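Local coordinates for Phosphoglucomutase/phosphomannomutase family protein (Burkholderia thailandensis, PDB 3UW2) that probably catalyses intramolecular phosphoryl transfer, as expected of a metal-dependent phosphohexose mutase, and holds a zinc ion in this crystal, at residues Asp266-Leu270 with Asp362-Gly368; Ala178-Val182 with Leu209-Leu213; Asp200-Ala206 with Phe261-Gly267. All blocks are in the same frame, centred on the assembly; numbering follows the deposited sequence.

Interaction 1: residues Asp266-Leu270 with Asp362-Gly368; sequences DGDRL and DDGLYTG. With ZN (zinc ion), chain K.
Arg-269 and Gly-364 bring the two backbones to a CA–CA distance of 4.5 Å, where the end of the DGDGDR metal loop of the phosphohexose mutases meets the first turn of helix 364-375. Gly-364 N donates to Gly-267 O (2.9 Å) through a rather bent bond, 134° at the hydrogen. Alongside, Leu-365 curls CD1 back onto this same carbonyl oxygen.

The carboxylates of Asp-268 and Asp-362 lie side by side and point the same way. Their OD2 atoms are 3.9 Å apart, and a water donates to both. Lys-140 forms a salt bridge with Asp-268 OD2 and His-351 ND1 is hydrogen-bonded to Asp-362 OD2, which probably eases the repulsion. The other oxygen, Asp-268 OD1, binds zinc at 2.1 Å, with Asp-266 OD1 and, from just before the segment, Asp-264 as further ligands. Asp-268 CG stands between its backbone N and carbonyl carbon (chi1 68°), folding the carboxylate back toward the metal.

On the helix side Asp-363 is the N-cap. Its OD1 takes a nearly straight bond (169°) from Tyr-366 N, which comes from above the carboxylate plane, and a weak one from Leu-365 N; OD2 is hydrogen-bonded to Tyr-181 OH. Asp-363 O is gripped from opposite faces by Thr-367 N and OG1. Farther along, Leu-270 CD2 of the metal-loop side packs 3.6 Å from Gly-368 CA of the helix.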
loop_
_atom_site.group_PDB
_atom_site.type_symbol
_atom_site.label_atom_id
_atom_site.label_comp_id
_atom_site.label_asym_id
_atom_site.label_seq_id
_atom_site.Cartn_x
_atom_site.Cartn_y
_atom_site.Cartn_z
ATOM N N ASP A 266 -1.184 -6.555 -6.831
ATOM C CA ASP A 266 0.114 -6.171 -7.374
ATOM C C ASP A 266 1.286 -6.321 -6.377
ATOM O O ASP A 266 2.432 -5.923 -6.674
ATOM C CB ASP A 266 0.073 -4.731 -7.989
ATOM C CG ASP A 266 -0.206 -3.666 -6.937
ATOM O OD1 ASP A 266 -0.770 -4.073 -5.913
ATOM O OD2 ASP A 266 0.099 -2.448 -7.057
ATOM N N GLY A 267 1.021 -6.859 -5.203
ATOM C CA GLY A 267 2.116 -7.220 -4.272
ATOM C C GLY A 267 2.599 -6.018 -3.387
ATOM O O GLY A 267 3.624 -6.107 -2.759
ATOM N N ASP A 268 1.905 -4.888 -3.363
ATOM C CA ASP A 268 2.400 -3.813 -2.444
ATOM C C ASP A 268 1.647 -3.880 -1.074
ATOM O O ASP A 268 1.788 -2.995 -0.234
ATOM C CB ASP A 268 2.368 -2.430 -3.095
ATOM C CG ASP A 268 0.966 -1.940 -3.331
ATOM O OD1 ASP A 268 0.059 -2.716 -3.021
ATOM O OD2 ASP A 268 0.750 -0.817 -3.846
ATOM N N ARG A 269 0.858 -4.947 -0.860
ATOM C CA ARG A 269 0.227 -5.154 0.433
ATOM C C ARG A 269 0.283 -6.628 0.843
ATOM O O ARG A 269 0.044 -7.524 -0.005
ATOM C CB ARG A 269 -1.236 -4.712 0.443
ATOM C CG ARG A 269 -1.447 -3.230 0.223
ATOM C CD ARG A 269 -2.907 -2.840 0.503
ATOM N NE ARG A 269 -3.791 -3.192 -0.605
ATOM C CZ ARG A 269 -5.125 -3.127 -0.572
ATOM N NH1 ARG A 269 -5.771 -2.707 0.524
ATOM N NH2 ARG A 269 -5.820 -3.484 -1.650
ATOM N N LEU A 270 0.559 -6.867 2.126
ATOM C CA LEU A 270 0.602 -8.222 2.708
ATOM C C LEU A 270 -0.459 -8.361 3.821
ATOM O O LEU A 270 -0.520 -7.511 4.749
ATOM C CB LEU A 270 2.000 -8.491 3.317
ATOM C CG LEU A 270 2.190 -9.781 4.146
ATOM C CD1 LEU A 270 2.271 -10.980 3.251
ATOM C CD2 LEU A 270 3.463 -9.664 4.990
ATOM N N ASP A 362 6.895 1.011 -0.190
ATOM C CA ASP A 362 6.044 -0.045 0.291
ATOM C C ASP A 362 6.223 -1.300 -0.608
ATOM O O ASP A 362 6.321 -1.203 -1.848
ATOM C CB ASP A 362 4.555 0.429 0.378
ATOM C CG ASP A 362 4.058 1.140 -0.891
ATOM O OD1 ASP A 362 4.903 1.783 -1.584
ATOM O OD2 ASP A 362 2.789 1.088 -1.184
ATOM N N ASP A 363 6.286 -2.455 0.028
ATOM C CA ASP A 363 6.574 -3.712 -0.685
ATOM C C ASP A 363 6.043 -4.860 0.202
ATOM O O ASP A 363 6.592 -5.156 1.254
ATOM C CB ASP A 363 8.117 -3.837 -0.870
ATOM C CG ASP A 363 8.519 -5.079 -1.652
ATOM O OD1 ASP A 363 7.747 -6.084 -1.625
ATOM O OD2 ASP A 363 9.622 -5.051 -2.271
ATOM N N GLY A 364 4.979 -5.492 -0.243
ATOM C CA GLY A 364 4.419 -6.652 0.423
ATOM C C GLY A 364 5.348 -7.862 0.518
ATOM O O GLY A 364 5.285 -8.620 1.512
ATOM N N LEU A 365 6.173 -8.078 -0.513
ATOM C CA LEU A 365 7.046 -9.247 -0.561
ATOM C C LEU A 365 8.254 -9.030 0.395
ATOM O O LEU A 365 8.674 -9.966 1.076
ATOM C CB LEU A 365 7.619 -9.461 -1.978
ATOM C CG LEU A 365 6.694 -10.181 -3.000
ATOM C CD1 LEU A 365 5.486 -9.354 -3.414
ATOM C CD2 LEU A 365 7.545 -10.491 -4.254
ATOM N N TYR A 366 8.837 -7.826 0.365
ATOM C CA TYR A 366 9.833 -7.462 1.333
ATOM C C TYR A 366 9.292 -7.463 2.753
ATOM O O TYR A 366 9.965 -7.936 3.652
ATOM C CB TYR A 366 10.444 -6.078 0.997
ATOM C CG TYR A 366 11.664 -5.797 1.834
ATOM C CD1 TYR A 366 12.849 -6.554 1.665
ATOM C CD2 TYR A 366 11.658 -4.792 2.820
ATOM C CE1 TYR A 366 13.995 -6.336 2.493
ATOM C CE2 TYR A 366 12.776 -4.555 3.620
ATOM C CZ TYR A 366 13.959 -5.298 3.404
ATOM O OH TYR A 366 15.044 -5.037 4.198
ATOM N N THR A 367 8.082 -6.935 2.969
ATOM C CA THR A 367 7.525 -6.962 4.353
ATOM C C THR A 367 7.412 -8.440 4.785
ATOM O O THR A 367 7.721 -8.773 5.931
ATOM C CB THR A 367 6.130 -6.277 4.352
ATOM O OG1 THR A 367 6.315 -4.907 3.970
ATOM C CG2 THR A 367 5.391 -6.374 5.728
ATOM N N GLY A 368 6.942 -9.317 3.884
ATOM C CA GLY A 368 6.846 -10.734 4.204
ATOM C C GLY A 368 8.202 -11.284 4.665
ATOM O O GLY A 368 8.286 -12.005 5.635
HETATM ZN ZN ZN K . -1.685 -3.020 -4.216
HETATM O O HOH W 1 2.189 1.414 -3.900
HETATM O O HOH W 2 3.951 -3.321 1.956
#

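Interaction 2: residues Ala178-Val182 with Leu209-Leu213; sequences ADQYV and LATRL
Leu-209 supplies the main bump: its forked end fits a hollow lined by Ala-178, Tyr-181 and Val-182. CD1 takes one side of the hollow, 3.6 Å from Val-182 CG2 and 4.2 Å from Ala-178 CB, while CD2 leans obliquely on the tyrosine ring, 4.1 Å from Tyr-181 CD2. Val-182 is the matching bump on helix 178-186. Its CG2 slides past Leu-209 and rests over one face of the Arg-212 guanidinium, offset toward the rim, and CG1 only grazes Leu-213.

Arg-212 stretches over this apolar patch with CG anti to the backbone N (chi1 -180°) and the chain extended on to NE, reaching the solvent-facing border of the contact. There NH1 and NH2 grip a single oxygen end-on: Asp-179 OD1 lies in the guanidinium plane, 2.8 Å from Arg-212 NH2 and 3.1 Å from Arg-212 NH1, although the carboxylate stands almost perpendicular to it. The salt bridge thus roofs the buried side chains on the solvent side, while Leu-365 of helix 364-375 touches Tyr-181 and Leu-213 from another direction.

The axes of the two short segments approach to 11.0 Å at a crossing angle of -45°, an inclined packing of the helices before and after strand 197-200 in the alpha/beta/alpha architecture of domain II.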
loop_
_atom_site.group_PDB
_atom_site.type_symbol
_atom_site.label_atom_id
_atom_site.label_comp_id
_atom_site.label_asym_id
_atom_site.label_seq_id
_atom_site.Cartn_x
_atom_site.Cartn_y
_atom_site.Cartn_z
ATOM N N ALA A 178 14.381 -9.173 -11.883
ATOM C CA ALA A 178 14.003 -10.134 -10.820
ATOM C C ALA A 178 15.180 -10.734 -10.049
ATOM O O ALA A 178 15.138 -10.843 -8.821
ATOM C CB ALA A 178 13.129 -11.252 -11.412
ATOM N N ASP A 179 16.223 -11.128 -10.759
ATOM C CA ASP A 179 17.371 -11.739 -10.112
ATOM C C ASP A 179 18.033 -10.720 -9.179
ATOM O O ASP A 179 18.395 -11.097 -8.067
ATOM C CB ASP A 179 18.440 -12.169 -11.127
ATOM C CG ASP A 179 18.033 -13.383 -11.935
ATOM O OD1 ASP A 179 17.002 -14.029 -11.645
ATOM O OD2 ASP A 179 18.768 -13.680 -12.892
ATOM N N GLN A 180 18.240 -9.471 -9.639
ATOM C CA GLN A 180 18.822 -8.443 -8.740
ATOM C C GLN A 180 17.924 -8.277 -7.499
ATOM O O GLN A 180 18.391 -8.145 -6.384
ATOM C CB GLN A 180 18.888 -7.062 -9.364
ATOM C CG GLN A 180 20.008 -6.862 -10.321
ATOM C CD GLN A 180 19.994 -5.473 -10.892
ATOM O OE1 GLN A 180 19.800 -5.281 -12.095
ATOM N NE2 GLN A 180 20.236 -4.496 -10.046
ATOM N N TYR A 181 16.633 -8.244 -7.720
ATOM C CA TYR A 181 15.706 -8.062 -6.567
ATOM C C TYR A 181 15.822 -9.209 -5.526
ATOM O O TYR A 181 16.051 -9.001 -4.322
ATOM C CB TYR A 181 14.321 -7.993 -7.119
ATOM C CG TYR A 181 13.215 -7.805 -6.060
ATOM C CD1 TYR A 181 12.931 -6.547 -5.519
ATOM C CD2 TYR A 181 12.437 -8.880 -5.683
ATOM C CE1 TYR A 181 11.865 -6.412 -4.563
ATOM C CE2 TYR A 181 11.423 -8.772 -4.751
ATOM C CZ TYR A 181 11.127 -7.516 -4.199
ATOM O OH TYR A 181 10.058 -7.402 -3.277
ATOM N N VAL A 182 15.644 -10.434 -5.990
ATOM C CA VAL A 182 15.722 -11.583 -5.098
ATOM C C VAL A 182 17.070 -11.629 -4.394
ATOM O O VAL A 182 17.113 -11.806 -3.166
ATOM C CB VAL A 182 15.444 -12.916 -5.835
ATOM C CG1 VAL A 182 15.611 -14.118 -4.877
ATOM C CG2 VAL A 182 14.007 -12.873 -6.436
ATOM N N LEU A 209 6.937 -14.443 -8.246
ATOM C CA LEU A 209 8.098 -13.951 -7.560
ATOM C C LEU A 209 8.008 -14.109 -6.028
ATOM O O LEU A 209 9.017 -14.336 -5.366
ATOM C CB LEU A 209 8.289 -12.471 -7.879
ATOM C CG LEU A 209 9.638 -11.838 -7.622
ATOM C CD1 LEU A 209 10.826 -12.645 -8.202
ATOM C CD2 LEU A 209 9.591 -10.452 -8.249
ATOM N N ALA A 210 6.841 -13.948 -5.422
ATOM C CA ALA A 210 6.804 -14.191 -3.950
ATOM C C ALA A 210 7.181 -15.643 -3.596
ATOM O O ALA A 210 7.969 -15.864 -2.658
ATOM C CB ALA A 210 5.452 -13.857 -3.372
ATOM N N THR A 211 6.718 -16.616 -4.395
ATOM C CA THR A 211 7.058 -18.015 -4.107
ATOM C C THR A 211 8.534 -18.254 -4.323
ATOM O O THR A 211 9.179 -18.890 -3.495
ATOM C CB THR A 211 6.159 -19.025 -4.856
ATOM O OG1 THR A 211 6.160 -18.719 -6.263
ATOM C CG2 THR A 211 4.719 -18.892 -4.314
ATOM N N ARG A 212 9.073 -17.701 -5.422
ATOM C CA ARG A 212 10.514 -17.724 -5.689
ATOM C C ARG A 212 11.305 -17.158 -4.498
ATOM O O ARG A 212 12.274 -17.796 -4.051
ATOM C CB ARG A 212 10.854 -16.894 -6.913
ATOM C CG ARG A 212 12.342 -16.876 -7.245
ATOM C CD ARG A 212 12.621 -16.124 -8.558
ATOM N NE ARG A 212 14.085 -16.070 -8.633
ATOM C CZ ARG A 212 14.813 -15.425 -9.532
ATOM N NH1 ARG A 212 14.246 -14.777 -10.513
ATOM N NH2 ARG A 212 16.142 -15.508 -9.443
ATOM N N LEU A 213 10.901 -15.985 -4.014
ATOM C CA LEU A 213 11.598 -15.304 -2.888
ATOM C C LEU A 213 11.590 -16.140 -1.616
ATOM O O LEU A 213 12.656 -16.363 -1.036
ATOM C CB LEU A 213 10.998 -13.904 -2.607
ATOM C CG LEU A 213 11.487 -13.158 -1.380
ATOM C CD1 LEU A 213 12.989 -12.877 -1.590
ATOM C CD2 LEU A 213 10.697 -11.843 -1.131
#

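Interaction 3: residues Asp200-Ala206 with Phe261-Gly267; sequences DAGNGVA and FAFDGDG. With ZN (zinc ion), chain K.
Asp-200 pairs with Ala-262 as a parallel bridge and forms the tight end of the contact. Its N donates to Phe-261 O and its O accepts from Phe-263 N, both at 2.9 Å; the first bond is almost straight (173°). Ala-262 CA adds a CH···O contact to Asp-200 O at 3.2 Å. Ala-206 also packs tightly on Phe-263: the methyl CB lies 3.4 Å from Phe-263 CB and obliquely to the ring, bringing the residue that leads into the helix close against the strand end.

The two segments meet at the carboxy-terminal end of strands 197-200 and 259-263, neighbours in the parallel part of a four-stranded alpha/beta sheet, the usual place for an active-site loop in such folds. Beyond the strands they part into turns. The glycine-rich segment makes an Asx turn, with Asp-200 OD1 accepting from Gly-202 N, and a type I' turn from Ala-201 to Gly-204, while OD2 of Asp-200 is hydrogen-bonded to His-235 NE2. In the other segment a type I turn runs from Asp-264 to Gly-267. Val-205 N rejoins it by donating to Gly-265 O (3.1 Å). With chi1 at 76°, Val-205 CG1 falls between its backbone N and carbonyl carbon and nestles 3.4 Å from Gly-265 O.

Between these points the packing is looser and bridged by water, although the residues are buried. One water donates to Ala-201 O and Asp-264 O and accepts from Ala-206 N, serving three backbone atoms that do not meet directly. A second lies between Phe-263 O (2.7 Å) and Asp-200 OD1. On the side turned away from the glycine-rich segment, Asp-264 OD2 binds the zinc ion at 2.2 Å and also accepts from Arg-269 NE.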
loop_
_atom_site.group_PDB
_atom_site.type_symbol
_atom_site.label_atom_id
_atom_site.label_comp_id
_atom_site.label_asym_id
_atom_site.label_seq_id
_atom_site.Cartn_x
_atom_site.Cartn_y
_atom_site.Cartn_z
ATOM N N ASP A 200 -0.947 -17.181 -0.552
ATOM C CA ASP A 200 -2.131 -16.932 -1.407
ATOM C C ASP A 200 -1.968 -15.618 -2.179
ATOM O O ASP A 200 -1.926 -14.505 -1.573
ATOM C CB ASP A 200 -3.387 -16.829 -0.528
ATOM C CG ASP A 200 -4.710 -16.726 -1.368
ATOM O OD1 ASP A 200 -4.712 -16.069 -2.414
ATOM O OD2 ASP A 200 -5.772 -17.241 -0.967
ATOM N N ALA A 201 -1.837 -15.724 -3.506
ATOM C CA ALA A 201 -1.645 -14.557 -4.367
ATOM C C ALA A 201 -2.968 -14.196 -5.118
ATOM O O ALA A 201 -2.965 -13.286 -5.921
ATOM C CB ALA A 201 -0.539 -14.839 -5.377
ATOM N N GLY A 202 -4.063 -14.963 -4.934
ATOM C CA GLY A 202 -5.326 -14.632 -5.636
ATOM C C GLY A 202 -5.169 -14.555 -7.159
ATOM O O GLY A 202 -5.877 -13.787 -7.787
ATOM N N ASN A 203 -4.221 -15.301 -7.726
ATOM C CA ASN A 203 -3.942 -15.320 -9.181
ATOM C C ASN A 203 -3.363 -14.008 -9.727
ATOM O O ASN A 203 -3.376 -13.793 -10.944
ATOM C CB ASN A 203 -5.148 -15.790 -10.034
ATOM C CG ASN A 203 -5.661 -17.173 -9.621
ATOM O OD1 ASN A 203 -6.751 -17.303 -9.015
ATOM N ND2 ASN A 203 -4.832 -18.174 -9.803
ATOM N N GLY A 204 -2.877 -13.143 -8.812
ATOM C CA GLY A 204 -2.347 -11.829 -9.133
ATOM C C GLY A 204 -0.872 -11.949 -9.421
ATOM O O GLY A 204 -0.316 -13.040 -9.322
ATOM N N VAL A 205 -0.224 -10.822 -9.704
ATOM C CA VAL A 205 1.149 -10.841 -10.125
ATOM C C VAL A 205 2.119 -11.198 -8.987
ATOM O O VAL A 205 3.270 -11.508 -9.236
ATOM C CB VAL A 205 1.516 -9.505 -10.857
ATOM C CG1 VAL A 205 1.686 -8.389 -9.860
ATOM C CG2 VAL A 205 2.833 -9.722 -11.610
ATOM N N ALA A 206 1.670 -11.203 -7.715
ATOM C CA ALA A 206 2.575 -11.493 -6.580
ATOM C C ALA A 206 3.043 -12.973 -6.630
ATOM O O ALA A 206 4.129 -13.306 -6.137
ATOM C CB ALA A 206 1.871 -11.228 -5.214
ATOM N N PHE A 261 0.381 -16.126 4.432
ATOM C CA PHE A 261 0.567 -14.768 3.829
ATOM C C PHE A 261 -0.381 -14.652 2.627
ATOM O O PHE A 261 -0.441 -15.545 1.804
ATOM C CB PHE A 261 1.968 -14.587 3.237
ATOM C CG PHE A 261 3.085 -14.373 4.240
ATOM C CD1 PHE A 261 2.836 -14.211 5.605
ATOM C CD2 PHE A 261 4.412 -14.280 3.771
ATOM C CE1 PHE A 261 3.892 -13.995 6.501
ATOM C CE2 PHE A 261 5.478 -14.097 4.655
ATOM C CZ PHE A 261 5.213 -13.922 6.025
ATOM N N ALA A 262 -1.102 -13.543 2.513
ATOM C CA ALA A 262 -1.967 -13.294 1.340
ATOM C C ALA A 262 -1.621 -11.924 0.723
ATOM O O ALA A 262 -1.451 -10.962 1.473
ATOM C CB ALA A 262 -3.421 -13.336 1.750
ATOM N N PHE A 263 -1.444 -11.859 -0.616
ATOM C CA PHE A 263 -0.978 -10.647 -1.252
ATOM C C PHE A 263 -2.130 -10.039 -1.972
ATOM O O PHE A 263 -3.030 -10.750 -2.421
ATOM C CB PHE A 263 0.162 -10.968 -2.233
ATOM C CG PHE A 263 1.424 -11.377 -1.554
ATOM C CD1 PHE A 263 2.233 -10.416 -0.947
ATOM C CD2 PHE A 263 1.811 -12.702 -1.508
ATOM C CE1 PHE A 263 3.421 -10.798 -0.334
ATOM C CE2 PHE A 263 2.975 -13.090 -0.871
ATOM C CZ PHE A 263 3.794 -12.129 -0.294
ATOM N N ASP A 264 -2.120 -8.728 -2.098
ATOM C CA ASP A 264 -3.076 -8.093 -2.965
ATOM C C ASP A 264 -2.576 -8.217 -4.422
ATOM O O ASP A 264 -1.510 -8.781 -4.661
ATOM C CB ASP A 264 -3.327 -6.649 -2.545
ATOM C CG ASP A 264 -2.226 -5.709 -2.958
ATOM O OD1 ASP A 264 -1.066 -6.086 -3.234
ATOM O OD2 ASP A 264 -2.553 -4.533 -2.887
ATOM N N GLY A 265 -3.366 -7.743 -5.387
ATOM C CA GLY A 265 -3.083 -8.143 -6.793
ATOM C C GLY A 265 -1.790 -7.644 -7.374
ATOM O O GLY A 265 -1.300 -8.242 -8.326
ATOM N N ASP A 266 -1.184 -6.555 -6.831
ATOM C CA ASP A 266 0.114 -6.171 -7.374
ATOM C C ASP A 266 1.286 -6.321 -6.377
ATOM O O ASP A 266 2.432 -5.923 -6.674
ATOM C CB ASP A 266 0.073 -4.731 -7.989
ATOM C CG ASP A 266 -0.206 -3.666 -6.937
ATOM O OD1 ASP A 266 -0.770 -4.073 -5.913
ATOM O OD2 ASP A 266 0.099 -2.448 -7.057
ATOM N N GLY A 267 1.021 -6.859 -5.203
ATOM C CA GLY A 267 2.116 -7.220 -4.272
ATOM C C GLY A 267 2.599 -6.018 -3.387
ATOM O O GLY A 267 3.624 -6.107 -2.759
HETATM ZN ZN ZN K . -1.685 -3.020 -4.216
HETATM O O HOH W 3 -4.651 -12.930 -2.186
HETATM O O HOH W 4 -0.938 -11.223 -6.459
#

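Overall arrangement
Helix 178-186 comes first, and interaction 2 closes the short helix-strand-helix loop from it to 209-213. Inside that loop lies 200-206, whose partner 261-267 comes much later, so interactions 2 and 3 cross within domain II. Interaction 1 opens on the metal loop where interaction 3 ends, sharing Asp-266, Gly-267 and the zinc ion, and closes a long loop into domain III at 362-368; it follows interaction 2 in series. The start of helix 364-375 joins all three: Leu-365 packs on Ala-210 of interaction 2, and Gly-364 O packs on Phe-263 of interaction 3. Phe-263 also touches Ala-210, joining strand 259-263 to helix 206-216.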